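Local coordinates for protein sulfite reductase [ferredoxin] (PDB 1ZJ8) that probably catalyses the six-electron reduction of sulfite to sulfide with electrons from ferredoxin, using siroheme and a [4Fe-4S] cluster, at residues Phe105-Arg110 with Val144-Ile149; Arg454-Ile459 with Val539-Val544. One frame throughout, in Å; residues are numbered along the deposited sequence.

Interaction 1 of 2, residues Phe105-Arg110 with Val144-Ile149. With SRM (siroheme), chain E.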
ATOM      1  N   PHE A 105      -5.446   5.047 -18.939  1.00 46.08           N
ATOM      2  CA  PHE A 105      -4.430   4.578 -17.987  1.00 45.65           C
ATOM      3  C   PHE A 105      -4.702   5.001 -16.552  1.00 44.12           C
ATOM      4  O   PHE A 105      -5.155   6.115 -16.288  1.00 44.18           O
ATOM      5  CB  PHE A 105      -3.049   5.121 -18.381  1.00 45.92           C
ATOM      6  CG  PHE A 105      -2.541   4.583 -19.685  1.00 46.44           C
ATOM      7  CD1 PHE A 105      -2.764   5.281 -20.878  1.00 47.16           C
ATOM      8  CD2 PHE A 105      -1.860   3.366 -19.730  1.00 46.51           C
ATOM      9  CE1 PHE A 105      -2.313   4.781 -22.094  1.00 46.90           C
ATOM     10  CE2 PHE A 105      -1.399   2.857 -20.938  1.00 46.78           C
ATOM     11  CZ  PHE A 105      -1.626   3.565 -22.127  1.00 46.88           C
ATOM     12  N   MET A 106      -4.411   4.104 -15.628  1.00 42.59           N
ATOM     13  CA  MET A 106      -4.157   4.493 -14.261  1.00 41.41           C
ATOM     14  C   MET A 106      -2.717   5.027 -14.252  1.00 40.92           C
ATOM     15  O   MET A 106      -1.812   4.398 -14.820  1.00 40.70           O
ATOM     16  CB  MET A 106      -4.267   3.285 -13.326  1.00 41.87           C
ATOM     17  CG  MET A 106      -4.051   3.599 -11.829  1.00 42.60           C
ATOM     18  SD  MET A 106      -2.301   3.744 -11.296  1.00 44.63           S
ATOM     19  CE  MET A 106      -1.896   2.006 -11.039  1.00 41.82           C
ATOM     20  N   MET A 107      -2.496   6.181 -13.626  1.00 39.90           N
ATOM     21  CA  MET A 107      -1.137   6.684 -13.435  1.00 39.26           C
ATOM     22  C   MET A 107      -0.840   6.902 -11.944  1.00 38.32           C
ATOM     23  O   MET A 107      -1.631   7.522 -11.232  1.00 38.46           O
ATOM     24  CB  MET A 107      -0.911   7.959 -14.226  1.00 39.29           C
ATOM     25  CG  MET A 107       0.552   8.392 -14.221  1.00 39.84           C
ATOM     26  SD  MET A 107       0.880   9.858 -15.252  1.00 40.60           S
ATOM     27  CE  MET A 107       0.157  11.149 -14.268  1.00 40.75           C
ATOM     28  N   ARG A 108       0.308   6.392 -11.500  1.00 37.18           N
ATOM     29  CA  ARG A 108       0.659   6.297 -10.081  1.00 36.60           C
ATOM     30  C   ARG A 108       1.835   7.207  -9.778  1.00 36.11           C
ATOM     31  O   ARG A 108       2.919   7.036 -10.335  1.00 35.73           O
ATOM     32  CB  ARG A 108       1.040   4.842  -9.741  1.00 36.59           C
ATOM     33  CG  ARG A 108       1.423   4.570  -8.272  1.00 36.43           C
ATOM     34  CD  ARG A 108       1.792   3.093  -8.025  1.00 35.51           C
ATOM     35  NE  ARG A 108       0.634   2.203  -8.138  1.00 33.75           N
ATOM     36  CZ  ARG A 108       0.667   0.882  -7.958  1.00 34.10           C
ATOM     37  NH1 ARG A 108       1.791   0.244  -7.649  1.00 35.49           N
ATOM     38  NH2 ARG A 108      -0.435   0.171  -8.074  1.00 33.10           N
ATOM     39  N   VAL A 109       1.625   8.163  -8.883  1.00 35.67           N
ATOM     40  CA  VAL A 109       2.682   9.083  -8.521  1.00 35.57           C
ATOM     41  C   VAL A 109       3.453   8.535  -7.334  1.00 35.23           C
ATOM     42  O   VAL A 109       2.861   8.185  -6.314  1.00 35.09           O
ATOM     43  CB  VAL A 109       2.137  10.472  -8.169  1.00 35.84           C
ATOM     44  CG1 VAL A 109       3.284  11.442  -7.924  1.00 35.80           C
ATOM     45  CG2 VAL A 109       1.226  10.991  -9.296  1.00 36.77           C
ATOM     46  N   ARG A 110       4.776   8.469  -7.482  1.00 34.85           N
ATOM     47  CA  ARG A 110       5.671   7.955  -6.448  1.00 34.56           C
ATOM     48  C   ARG A 110       5.916   8.997  -5.349  1.00 34.36           C
ATOM     49  O   ARG A 110       6.432  10.089  -5.636  1.00 34.68           O
ATOM     50  CB  ARG A 110       6.992   7.586  -7.104  1.00 34.58           C
ATOM     51  CG  ARG A 110       7.896   6.774  -6.243  1.00 34.93           C
ATOM     52  CD  ARG A 110       9.334   6.807  -6.717  1.00 34.61           C
ATOM     53  NE  ARG A 110      10.124   6.005  -5.798  1.00 34.25           N
ATOM     54  CZ  ARG A 110      10.305   4.695  -5.909  1.00 35.95           C
ATOM     55  NH1 ARG A 110       9.830   4.022  -6.950  1.00 38.21           N
ATOM     56  NH2 ARG A 110      11.004   4.048  -4.988  1.00 36.07           N
ATOM     57  N   VAL A 144      -0.604   8.731  -4.624  1.00 31.84           N
ATOM     58  CA  VAL A 144      -1.868   9.017  -5.275  1.00 32.32           C
ATOM     59  C   VAL A 144      -1.875   8.329  -6.603  1.00 32.54           C
ATOM     60  O   VAL A 144      -0.828   8.162  -7.224  1.00 32.36           O
ATOM     61  CB  VAL A 144      -2.108  10.493  -5.563  1.00 32.22           C
ATOM     62  CG1 VAL A 144      -2.506  11.200  -4.307  1.00 33.19           C
ATOM     63  CG2 VAL A 144      -0.889  11.123  -6.174  1.00 33.16           C
ATOM     64  N   GLN A 145      -3.071   7.946  -7.029  1.00 33.02           N
ATOM     65  CA  GLN A 145      -3.283   7.363  -8.329  1.00 33.66           C
ATOM     66  C   GLN A 145      -4.344   8.126  -9.067  1.00 34.29           C
ATOM     67  O   GLN A 145      -5.387   8.487  -8.481  1.00 34.34           O
ATOM     68  CB  GLN A 145      -3.751   5.927  -8.188  1.00 33.52           C
ATOM     69  CG  GLN A 145      -2.702   5.001  -7.682  1.00 32.81           C
ATOM     70  CD  GLN A 145      -3.084   3.561  -7.883  1.00 33.35           C
ATOM     71  OE1 GLN A 145      -2.235   2.696  -7.868  1.00 32.13           O
ATOM     72  NE2 GLN A 145      -4.371   3.296  -8.082  1.00 34.22           N
ATOM     73  N   TYR A 146      -4.074   8.355 -10.352  1.00 35.20           N
ATOM     74  CA  TYR A 146      -4.999   9.033 -11.263  1.00 36.00           C
ATOM     75  C   TYR A 146      -5.649   7.973 -12.134  1.00 36.62           C
ATOM     76  O   TYR A 146      -5.083   6.901 -12.288  1.00 37.27           O
ATOM     77  CB  TYR A 146      -4.221   9.976 -12.168  1.00 36.56           C
ATOM     78  CG  TYR A 146      -3.507  11.144 -11.506  1.00 36.56           C
ATOM     79  CD1 TYR A 146      -4.216  12.136 -10.842  1.00 37.98           C
ATOM     80  CD2 TYR A 146      -2.121  11.291 -11.606  1.00 37.11           C
ATOM     81  CE1 TYR A 146      -3.565  13.250 -10.273  1.00 38.01           C
ATOM     82  CE2 TYR A 146      -1.447  12.399 -11.039  1.00 37.44           C
ATOM     83  CZ  TYR A 146      -2.182  13.382 -10.374  1.00 38.39           C
ATOM     84  OH  TYR A 146      -1.566  14.492  -9.799  1.00 37.65           O
ATOM     85  N   HIS A 147      -6.831   8.239 -12.684  1.00 37.22           N
ATOM     86  CA  HIS A 147      -7.425   7.350 -13.705  1.00 37.83           C
ATOM     87  C   HIS A 147      -7.950   8.167 -14.893  1.00 38.54           C
ATOM     88  O   HIS A 147      -7.880   9.402 -14.875  1.00 38.77           O
ATOM     89  CB  HIS A 147      -8.535   6.498 -13.104  1.00 37.66           C
ATOM     90  CG  HIS A 147      -8.045   5.329 -12.317  1.00 37.03           C
ATOM     91  ND1 HIS A 147      -8.109   5.276 -10.944  1.00 36.53           N
ATOM     92  CD2 HIS A 147      -7.502   4.155 -12.711  1.00 38.41           C
ATOM     93  CE1 HIS A 147      -7.627   4.120 -10.523  1.00 37.20           C
ATOM     94  NE2 HIS A 147      -7.247   3.422 -11.576  1.00 38.04           N
ATOM     95  N   TRP A 148      -8.458   7.492 -15.925  1.00 39.25           N
ATOM     96  CA  TRP A 148      -8.916   8.187 -17.131  1.00 40.19           C
ATOM     97  C   TRP A 148      -7.785   8.992 -17.797  1.00 41.00           C
ATOM     98  O   TRP A 148      -8.036  10.053 -18.382  1.00 41.27           O
ATOM     99  CB  TRP A 148     -10.105   9.144 -16.824  1.00 40.45           C
ATOM    100  CG  TRP A 148     -11.319   8.443 -16.282  1.00 40.68           C
ATOM    101  CD1 TRP A 148     -11.765   8.428 -14.983  1.00 40.87           C
ATOM    102  CD2 TRP A 148     -12.223   7.629 -17.025  1.00 40.80           C
ATOM    103  NE1 TRP A 148     -12.899   7.646 -14.879  1.00 40.79           N
ATOM    104  CE2 TRP A 148     -13.202   7.151 -16.120  1.00 40.97           C
ATOM    105  CE3 TRP A 148     -12.306   7.257 -18.373  1.00 40.68           C
ATOM    106  CZ2 TRP A 148     -14.248   6.322 -16.525  1.00 40.64           C
ATOM    107  CZ3 TRP A 148     -13.337   6.437 -18.772  1.00 40.59           C
ATOM    108  CH2 TRP A 148     -14.296   5.975 -17.853  1.00 40.66           C
ATOM    109  N   ILE A 149      -6.550   8.505 -17.716  1.00 41.72           N
ATOM    110  CA  ILE A 149      -5.444   9.237 -18.315  1.00 42.43           C
ATOM    111  C   ILE A 149      -5.166   8.722 -19.730  1.00 43.28           C
ATOM    112  O   ILE A 149      -5.233   7.514 -19.993  1.00 43.26           O
ATOM    113  CB  ILE A 149      -4.202   9.260 -17.384  1.00 42.54           C
ATOM    114  CG1 ILE A 149      -4.196  10.592 -16.629  1.00 42.30           C
ATOM    115  CG2 ILE A 149      -2.885   9.096 -18.154  1.00 42.37           C
ATOM    116  CD1 ILE A 149      -3.157  10.696 -15.599  1.00 42.32           C
TER
HETATM  117 FE   SRM E 557      -1.381  -3.736  -5.609  1.00 36.68          FE
HETATM  118  CHA SRM E 557      -1.683  -5.309  -8.627  1.00 39.33           C
HETATM  119  CHB SRM E 557      -3.878  -1.670  -6.454  1.00 37.03           C
HETATM  120  CHC SRM E 557      -1.057  -2.212  -2.752  1.00 31.66           C
HETATM  121  CHD SRM E 557      -0.712  -6.767  -4.092  1.00 36.19           C
HETATM  122  NA  SRM E 557      -2.411  -3.406  -7.291  1.00 38.55           N
HETATM  123  C1A SRM E 557      -2.318  -4.059  -8.470  1.00 39.78           C
HETATM  124  C2A SRM E 557      -2.960  -3.337  -9.614  1.00 40.69           C
HETATM  125  CMA SRM E 557      -1.917  -2.579 -10.377  1.00 40.05           C
HETATM  126  CDA SRM E 557      -3.810  -4.237 -10.467  1.00 42.56           C
HETATM  127  CEA SRM E 557      -3.300  -4.698 -11.796  1.00 44.84           C
HETATM  128  O3A SRM E 557      -2.280  -5.393 -11.830  1.00 47.29           O
HETATM  129  O4A SRM E 557      -3.881  -4.387 -12.846  1.00 46.66           O
HETATM  130  C3A SRM E 557      -3.866  -2.414  -8.873  1.00 40.44           C
HETATM  131  CAA SRM E 557      -3.982  -1.050  -9.465  1.00 40.25           C
HETATM  132  CBA SRM E 557      -5.149  -1.179 -10.407  1.00 41.43           C
HETATM  133  CCA SRM E 557      -5.894   0.112 -10.513  1.00 42.67           C
HETATM  134  O1A SRM E 557      -6.076   0.792  -9.480  1.00 41.33           O
HETATM  135  O2A SRM E 557      -6.293   0.480 -11.645  1.00 43.03           O
HETATM  136  C4A SRM E 557      -3.356  -2.476  -7.473  1.00 39.08           C
HETATM  137  NB  SRM E 557      -2.209  -2.128  -4.840  1.00 35.16           N
HETATM  138  C1B SRM E 557      -3.186  -1.338  -5.292  1.00 34.63           C
HETATM  139  C2B SRM E 557      -3.439  -0.103  -4.473  1.00 33.18           C
HETATM  140  CMB SRM E 557      -3.734   1.129  -5.281  1.00 32.44           C
HETATM  141  CDB SRM E 557      -4.617  -0.384  -3.602  1.00 33.03           C
HETATM  142  CEB SRM E 557      -5.090   0.693  -2.691  1.00 33.40           C
HETATM  143  O3B SRM E 557      -6.190   1.267  -2.845  1.00 33.18           O
HETATM  144  O4B SRM E 557      -4.337   1.007  -1.770  1.00 34.85           O
HETATM  145  C3B SRM E 557      -2.154  -0.074  -3.673  1.00 32.49           C
HETATM  146  CAB SRM E 557      -1.074   0.671  -4.413  1.00 32.29           C
HETATM  147  CBB SRM E 557      -0.040   1.230  -3.484  1.00 31.87           C
HETATM  148  CCB SRM E 557       1.129   1.758  -4.263  1.00 31.13           C
HETATM  149  O1B SRM E 557       1.273   2.965  -4.442  1.00 31.81           O
HETATM  150  O2B SRM E 557       1.984   1.003  -4.715  1.00 33.57           O
HETATM  151  C4B SRM E 557      -1.767  -1.526  -3.740  1.00 33.82           C
HETATM  152  NC  SRM E 557      -1.095  -4.367  -3.806  1.00 33.63           N
HETATM  153  C1C SRM E 557      -0.802  -3.575  -2.754  1.00 31.18           C
HETATM  154  C2C SRM E 557      -0.594  -4.273  -1.572  1.00 32.91           C
HETATM  155  CDC SRM E 557      -0.510  -3.770  -0.170  1.00 33.13           C
HETATM  156  CEC SRM E 557       0.769  -3.297   0.403  1.00 32.44           C
HETATM  157  O3C SRM E 557       1.767  -3.139  -0.337  1.00 31.81           O
HETATM  158  O4C SRM E 557       0.767  -3.095   1.626  1.00 32.69           O
HETATM  159  C3C SRM E 557      -0.555  -5.570  -1.987  1.00 33.32           C
HETATM  160  CAC SRM E 557      -0.325  -6.647  -0.977  1.00 33.48           C
HETATM  161  CBC SRM E 557       1.031  -6.802  -0.321  1.00 32.83           C
HETATM  162  CCC SRM E 557       1.955  -7.536  -1.276  1.00 32.31           C
HETATM  163  O1C SRM E 557       2.379  -6.970  -2.320  1.00 28.39           O
HETATM  164  O2C SRM E 557       2.245  -8.724  -0.982  1.00 31.62           O
HETATM  165  C4C SRM E 557      -0.790  -5.601  -3.338  1.00 34.77           C
HETATM  166  ND  SRM E 557      -0.896  -5.581  -6.287  1.00 37.36           N
HETATM  167  C1D SRM E 557      -0.858  -6.658  -5.486  1.00 37.00           C
HETATM  168  C2D SRM E 557      -1.007  -7.816  -6.273  1.00 38.32           C
HETATM  169  CAD SRM E 557      -0.413  -9.157  -5.881  1.00 37.48           C
HETATM  170  CBD SRM E 557       0.957  -9.506  -6.373  1.00 39.18           C
HETATM  171  CCD SRM E 557       1.694 -10.742  -5.945  1.00 40.36           C
HETATM  172  O1D SRM E 557       2.742 -10.574  -5.282  1.00 41.96           O
HETATM  173  O2D SRM E 557       1.270 -11.893  -6.238  1.00 37.19           O
HETATM  174  C3D SRM E 557      -1.137  -7.386  -7.583  1.00 37.58           C
HETATM  175  CDD SRM E 557      -0.876  -8.230  -8.801  1.00 38.97           C
HETATM  176  CED SRM E 557       0.516  -8.561  -9.292  1.00 39.54           C
HETATM  177  O3D SRM E 557       1.505  -7.966  -8.862  1.00 39.68           O
HETATM  178  O4D SRM E 557       0.704  -9.443 -10.142  1.00 38.84           O
HETATM  179  C4D SRM E 557      -1.065  -6.003  -7.577  1.00 38.45           C

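Interaction 2 of 2, residues Arg454-Ile459 with Val539-Val544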
ATOM      1  N   ARG A 454     -24.703   4.841  10.800  1.00 39.14           N
ATOM      2  CA  ARG A 454     -26.065   5.047  11.334  1.00 40.05           C
ATOM      3  C   ARG A 454     -26.718   3.743  11.810  1.00 40.62           C
ATOM      4  O   ARG A 454     -27.432   3.720  12.809  1.00 40.58           O
ATOM      5  CB  ARG A 454     -26.964   5.736  10.280  1.00 40.31           C
ATOM      6  CG  ARG A 454     -27.272   4.909   9.011  1.00 40.25           C
ATOM      7  CD  ARG A 454     -28.001   5.697   7.919  1.00 40.43           C
ATOM      8  NE  ARG A 454     -27.997   4.915   6.683  1.00 41.37           N
ATOM      9  CZ  ARG A 454     -27.213   5.124   5.621  1.00 42.54           C
ATOM     10  NH1 ARG A 454     -26.359   6.150   5.568  1.00 44.24           N
ATOM     11  NH2 ARG A 454     -27.288   4.299   4.583  1.00 40.94           N
ATOM     12  N   ARG A 455     -26.440   2.654  11.110  1.00 41.35           N
ATOM     13  CA  ARG A 455     -27.024   1.357  11.448  1.00 42.37           C
ATOM     14  C   ARG A 455     -26.566   0.781  12.807  1.00 43.26           C
ATOM     15  O   ARG A 455     -27.277  -0.002  13.419  1.00 43.29           O
ATOM     16  CB  ARG A 455     -26.714   0.345  10.344  1.00 42.17           C
ATOM     17  CG  ARG A 455     -27.902  -0.441   9.929  1.00 42.16           C
ATOM     18  CD  ARG A 455     -27.652  -1.913   9.981  1.00 42.43           C
ATOM     19  NE  ARG A 455     -27.525  -2.456   8.645  1.00 42.20           N
ATOM     20  CZ  ARG A 455     -28.001  -3.633   8.280  1.00 41.38           C
ATOM     21  NH1 ARG A 455     -28.646  -4.403   9.148  1.00 40.63           N
ATOM     22  NH2 ARG A 455     -27.845  -4.030   7.033  1.00 41.57           N
ATOM     23  N   LEU A 456     -25.375   1.166  13.256  1.00 44.53           N
ATOM     24  CA  LEU A 456     -24.785   0.663  14.475  1.00 45.80           C
ATOM     25  C   LEU A 456     -24.507   1.781  15.462  1.00 46.95           C
ATOM     26  O   LEU A 456     -23.711   1.611  16.389  1.00 47.33           O
ATOM     27  CB  LEU A 456     -23.445  -0.025  14.173  1.00 45.86           C
ATOM     28  CG  LEU A 456     -23.475  -1.340  13.404  1.00 46.17           C
ATOM     29  CD1 LEU A 456     -22.097  -1.664  12.873  1.00 46.29           C
ATOM     30  CD2 LEU A 456     -23.982  -2.463  14.285  1.00 46.94           C
ATOM     31  N   GLU A 457     -25.159   2.918  15.289  1.00 48.38           N
ATOM     32  CA  GLU A 457     -25.023   4.015  16.251  1.00 49.18           C
ATOM     33  C   GLU A 457     -25.596   3.565  17.614  1.00 50.14           C
ATOM     34  O   GLU A 457     -24.999   3.791  18.660  1.00 50.31           O
ATOM     35  CB  GLU A 457     -25.720   5.258  15.696  1.00 49.15           C
ATOM     36  CG  GLU A 457     -25.826   6.421  16.657  1.00 49.09           C
ATOM     37  CD  GLU A 457     -27.044   6.368  17.574  1.00 48.91           C
ATOM     38  OE1 GLU A 457     -27.992   5.585  17.327  1.00 47.34           O
ATOM     39  OE2 GLU A 457     -27.040   7.132  18.562  1.00 49.84           O
ATOM     40  N   ASP A 458     -26.774   2.949  17.556  1.00 51.34           N
ATOM     41  CA  ASP A 458     -27.293   1.985  18.529  1.00 52.04           C
ATOM     42  C   ASP A 458     -26.293   1.521  19.592  1.00 52.84           C
ATOM     43  O   ASP A 458     -26.516   1.674  20.789  1.00 52.69           O
ATOM     44  CB  ASP A 458     -27.736   0.798  17.665  1.00 52.25           C
ATOM     45  CG  ASP A 458     -28.177  -0.401  18.455  1.00 53.43           C
ATOM     46  OD1 ASP A 458     -27.639  -0.670  19.553  1.00 54.97           O
ATOM     47  OD2 ASP A 458     -29.065  -1.110  17.932  1.00 55.04           O
ATOM     48  N   ILE A 459     -25.184   0.957  19.117  1.00 54.05           N
ATOM     49  CA  ILE A 459     -24.229   0.202  19.929  1.00 54.56           C
ATOM     50  C   ILE A 459     -22.891   0.916  20.127  1.00 55.28           C
ATOM     51  O   ILE A 459     -22.068   0.482  20.933  1.00 55.77           O
ATOM     52  CB  ILE A 459     -23.955  -1.183  19.242  1.00 54.93           C
ATOM     53  CG1 ILE A 459     -23.990  -2.301  20.277  1.00 55.44           C
ATOM     54  CG2 ILE A 459     -22.645  -1.205  18.405  1.00 54.41           C
ATOM     55  CD1 ILE A 459     -25.402  -2.671  20.724  1.00 56.33           C
ATOM     56  N   VAL A 539     -22.526  -9.791  12.864  1.00 43.05           N
ATOM     57  CA  VAL A 539     -21.346 -10.320  13.550  1.00 43.50           C
ATOM     58  C   VAL A 539     -20.858  -9.419  14.680  1.00 43.85           C
ATOM     59  O   VAL A 539     -20.434  -9.894  15.732  1.00 44.15           O
ATOM     60  CB  VAL A 539     -20.180 -10.600  12.554  1.00 43.77           C
ATOM     61  CG1 VAL A 539     -19.372  -9.337  12.238  1.00 44.07           C
ATOM     62  CG2 VAL A 539     -19.258 -11.669  13.106  1.00 43.71           C
ATOM     63  N   VAL A 540     -20.940  -8.116  14.463  1.00 44.45           N
ATOM     64  CA  VAL A 540     -20.465  -7.151  15.441  1.00 44.79           C
ATOM     65  C   VAL A 540     -21.431  -7.115  16.624  1.00 45.34           C
ATOM     66  O   VAL A 540     -21.018  -6.921  17.755  1.00 45.74           O
ATOM     67  CB  VAL A 540     -20.285  -5.742  14.807  1.00 44.78           C
ATOM     68  CG1 VAL A 540     -20.055  -4.679  15.873  1.00 44.92           C
ATOM     69  CG2 VAL A 540     -19.126  -5.744  13.793  1.00 44.04           C
ATOM     70  N   ARG A 541     -22.716  -7.313  16.370  1.00 46.10           N
ATOM     71  CA  ARG A 541     -23.673  -7.415  17.454  1.00 46.73           C
ATOM     72  C   ARG A 541     -23.452  -8.693  18.261  1.00 47.38           C
ATOM     73  O   ARG A 541     -23.481  -8.643  19.481  1.00 47.31           O
ATOM     74  CB  ARG A 541     -25.089  -7.330  16.897  1.00 46.94           C
ATOM     75  CG  ARG A 541     -25.391  -5.958  16.333  1.00 46.68           C
ATOM     76  CD  ARG A 541     -26.861  -5.784  16.025  1.00 46.89           C
ATOM     77  NE  ARG A 541     -27.094  -4.464  15.472  1.00 46.55           N
ATOM     78  CZ  ARG A 541     -27.015  -3.345  16.178  1.00 46.80           C
ATOM     79  NH1 ARG A 541     -26.752  -3.379  17.480  1.00 46.99           N
ATOM     80  NH2 ARG A 541     -27.218  -2.177  15.581  1.00 47.07           N
ATOM     81  N   ASN A 542     -23.239  -9.825  17.577  1.00 48.32           N
ATOM     82  CA  ASN A 542     -22.842 -11.080  18.230  1.00 49.02           C
ATOM     83  C   ASN A 542     -21.560 -10.865  19.039  1.00 50.06           C
ATOM     84  O   ASN A 542     -21.388 -11.435  20.135  1.00 50.08           O
ATOM     85  CB  ASN A 542     -22.601 -12.188  17.199  1.00 48.99           C
ATOM     86  CG  ASN A 542     -23.890 -12.734  16.591  1.00 49.55           C
ATOM     87  OD1 ASN A 542     -24.987 -12.220  16.840  1.00 50.81           O
ATOM     88  ND2 ASN A 542     -23.758 -13.779  15.775  1.00 48.46           N
ATOM     89  N   PHE A 543     -20.654 -10.046  18.506  1.00 51.22           N
ATOM     90  CA  PHE A 543     -19.426  -9.740  19.232  1.00 52.14           C
ATOM     91  C   PHE A 543     -19.726  -9.061  20.558  1.00 53.09           C
ATOM     92  O   PHE A 543     -19.152  -9.440  21.566  1.00 53.48           O
ATOM     93  CB  PHE A 543     -18.442  -8.897  18.406  1.00 52.18           C
ATOM     94  CG  PHE A 543     -17.240  -8.416  19.192  1.00 51.78           C
ATOM     95  CD1 PHE A 543     -16.358  -9.313  19.755  1.00 51.59           C
ATOM     96  CD2 PHE A 543     -16.995  -7.066  19.361  1.00 52.48           C
ATOM     97  CE1 PHE A 543     -15.255  -8.870  20.485  1.00 52.13           C
ATOM     98  CE2 PHE A 543     -15.883  -6.624  20.090  1.00 52.80           C
ATOM     99  CZ  PHE A 543     -15.018  -7.531  20.648  1.00 51.86           C
ATOM    100  N   VAL A 544     -20.637  -8.093  20.574  1.00 54.31           N
ATOM    101  CA  VAL A 544     -20.908  -7.337  21.817  1.00 55.36           C
ATOM    102  C   VAL A 544     -21.841  -8.121  22.780  1.00 56.34           C
ATOM    103  O   VAL A 544     -21.979  -7.752  23.933  1.00 56.27           O
ATOM    104  CB  VAL A 544     -21.415  -5.884  21.532  1.00 55.38           C
ATOM    105  CG1 VAL A 544     -21.112  -4.956  22.701  1.00 55.32           C
ATOM    106  CG2 VAL A 544     -20.754  -5.317  20.288  1.00 55.43           C
TER

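Interaction 1 of 2, residues Phe105-Arg110 with Val144-Ile149
R108 lies alongside Q145, its guanidinium plane 14° from the amide plane, and grips one oxygen with two nitrogens. NE of R108 meets OE1 of Q145 at 2.9 Å, on a lone pair in the carbonyl plane; NH2 of R108 reaches the same OE1 at 3.1 Å, nearly along the C=O axis. With OE1 engaged, NE2 of Q145 makes a weak hydrogen bond to O1A of a siroheme propionate. The other oxygen of that propionate, O2A, accepts a straighter bond from NE2 of H147 (3.1 Å, 170° at the hydrogen), arriving near the imidazole plane. O2B of a second propionate sits over one face of the guanidinium, 3.0 Å from NH1 of R108; that nitrogen is hydrogen-bonded to the carbonyl oxygen of A171. The strands are neighbours in a five-stranded antiparallel sheet, both in the first ferredoxin-like half domain, and a beta bulge shifts their register between F105–I149 and M107–Y146. In M106, chi1 (-178°, CG anti to the backbone N) sets CG beside NE2 of H147, and the bends beyond it bring SD to 3.5 Å from CD of Q145. On the face bearing M107, Y146 and I149, CE of M107 touches CD2 of Y146 at 3.5 Å and CD1 of I149 at 3.6 Å. Helices 118-131 and 154-162 pack here, and OH of Y146 is hydrogen-bonded to O of L124.

Interaction 2 of 2, residues Arg454-Ile459 with Val539-Val544
This is a surface helix-helix contact in the C-terminal 4Fe-4S domain, where the junction between helix 442-455 and the short, weakly bonded helix at 457-460 meets helix 532-545. At L456 the chain departs from helix 442-455, and the long side chain of R541 reaches this bend. The backbones stay well apart: the closest CA atoms, those of I459 and R541, are 8.0 Å from each other, so the R541 side chain spans the gap. It is extended from CG to NE, which carries the guanidinium across. There OD2 of D458 forms a salt bridge with NH2 of R541 at 3.2 Å and lies 3.3 Å from NH1 of R541. The carboxylate and guanidinium planes are turned 42° apart, so this is an oblique approach and not a flat, two-pronged pairing. CD2 of L456 rests over one face of the guanidinium, 3.4 Å above its plane and offset toward the rim. The carbonyl oxygen of R455 lies in plane at the edge, 3.1 Å from NH2 of R541; CD1 of I459 is also at the edge, near the plane, 3.6 Å from NH1 of R541. A looser apolar touch follows one turn along the second helix, with CG1 of I459 4.4 Å from CG2 of V544. W421 of helix 420-424 packs against both L456 and V540, and R455 forms salt bridges to D534 and E451. NE of R541 is held by a salt bridge to D537, one turn back in its own helix. The charge of R541 is thus probably shared between two carboxylates, one on each element it joins, with solvent likely to weaken the pair with the exposed D458.

Interaction 1 is a buried contact, about 14 Å from the centre of the chain, while interaction 2 is at the surface, about 29 Å from that centre. They share no secondary-structure element and lie in different parts of the chain, with nearest atoms about 24 Å apart. In 105-110 with 144-149, backbone hydrogen bonds join adjacent strands, burying 595 Å², and R108, Q145 and H147 are directed to siroheme. In 454-459 with 539-544, 301 Å² is buried between a helix and a bend joining two others, away from the siroheme and cluster sites. Each includes an arginine: R108 meets an amide and a siroheme propionate, R541 carboxylates and a leucine methyl.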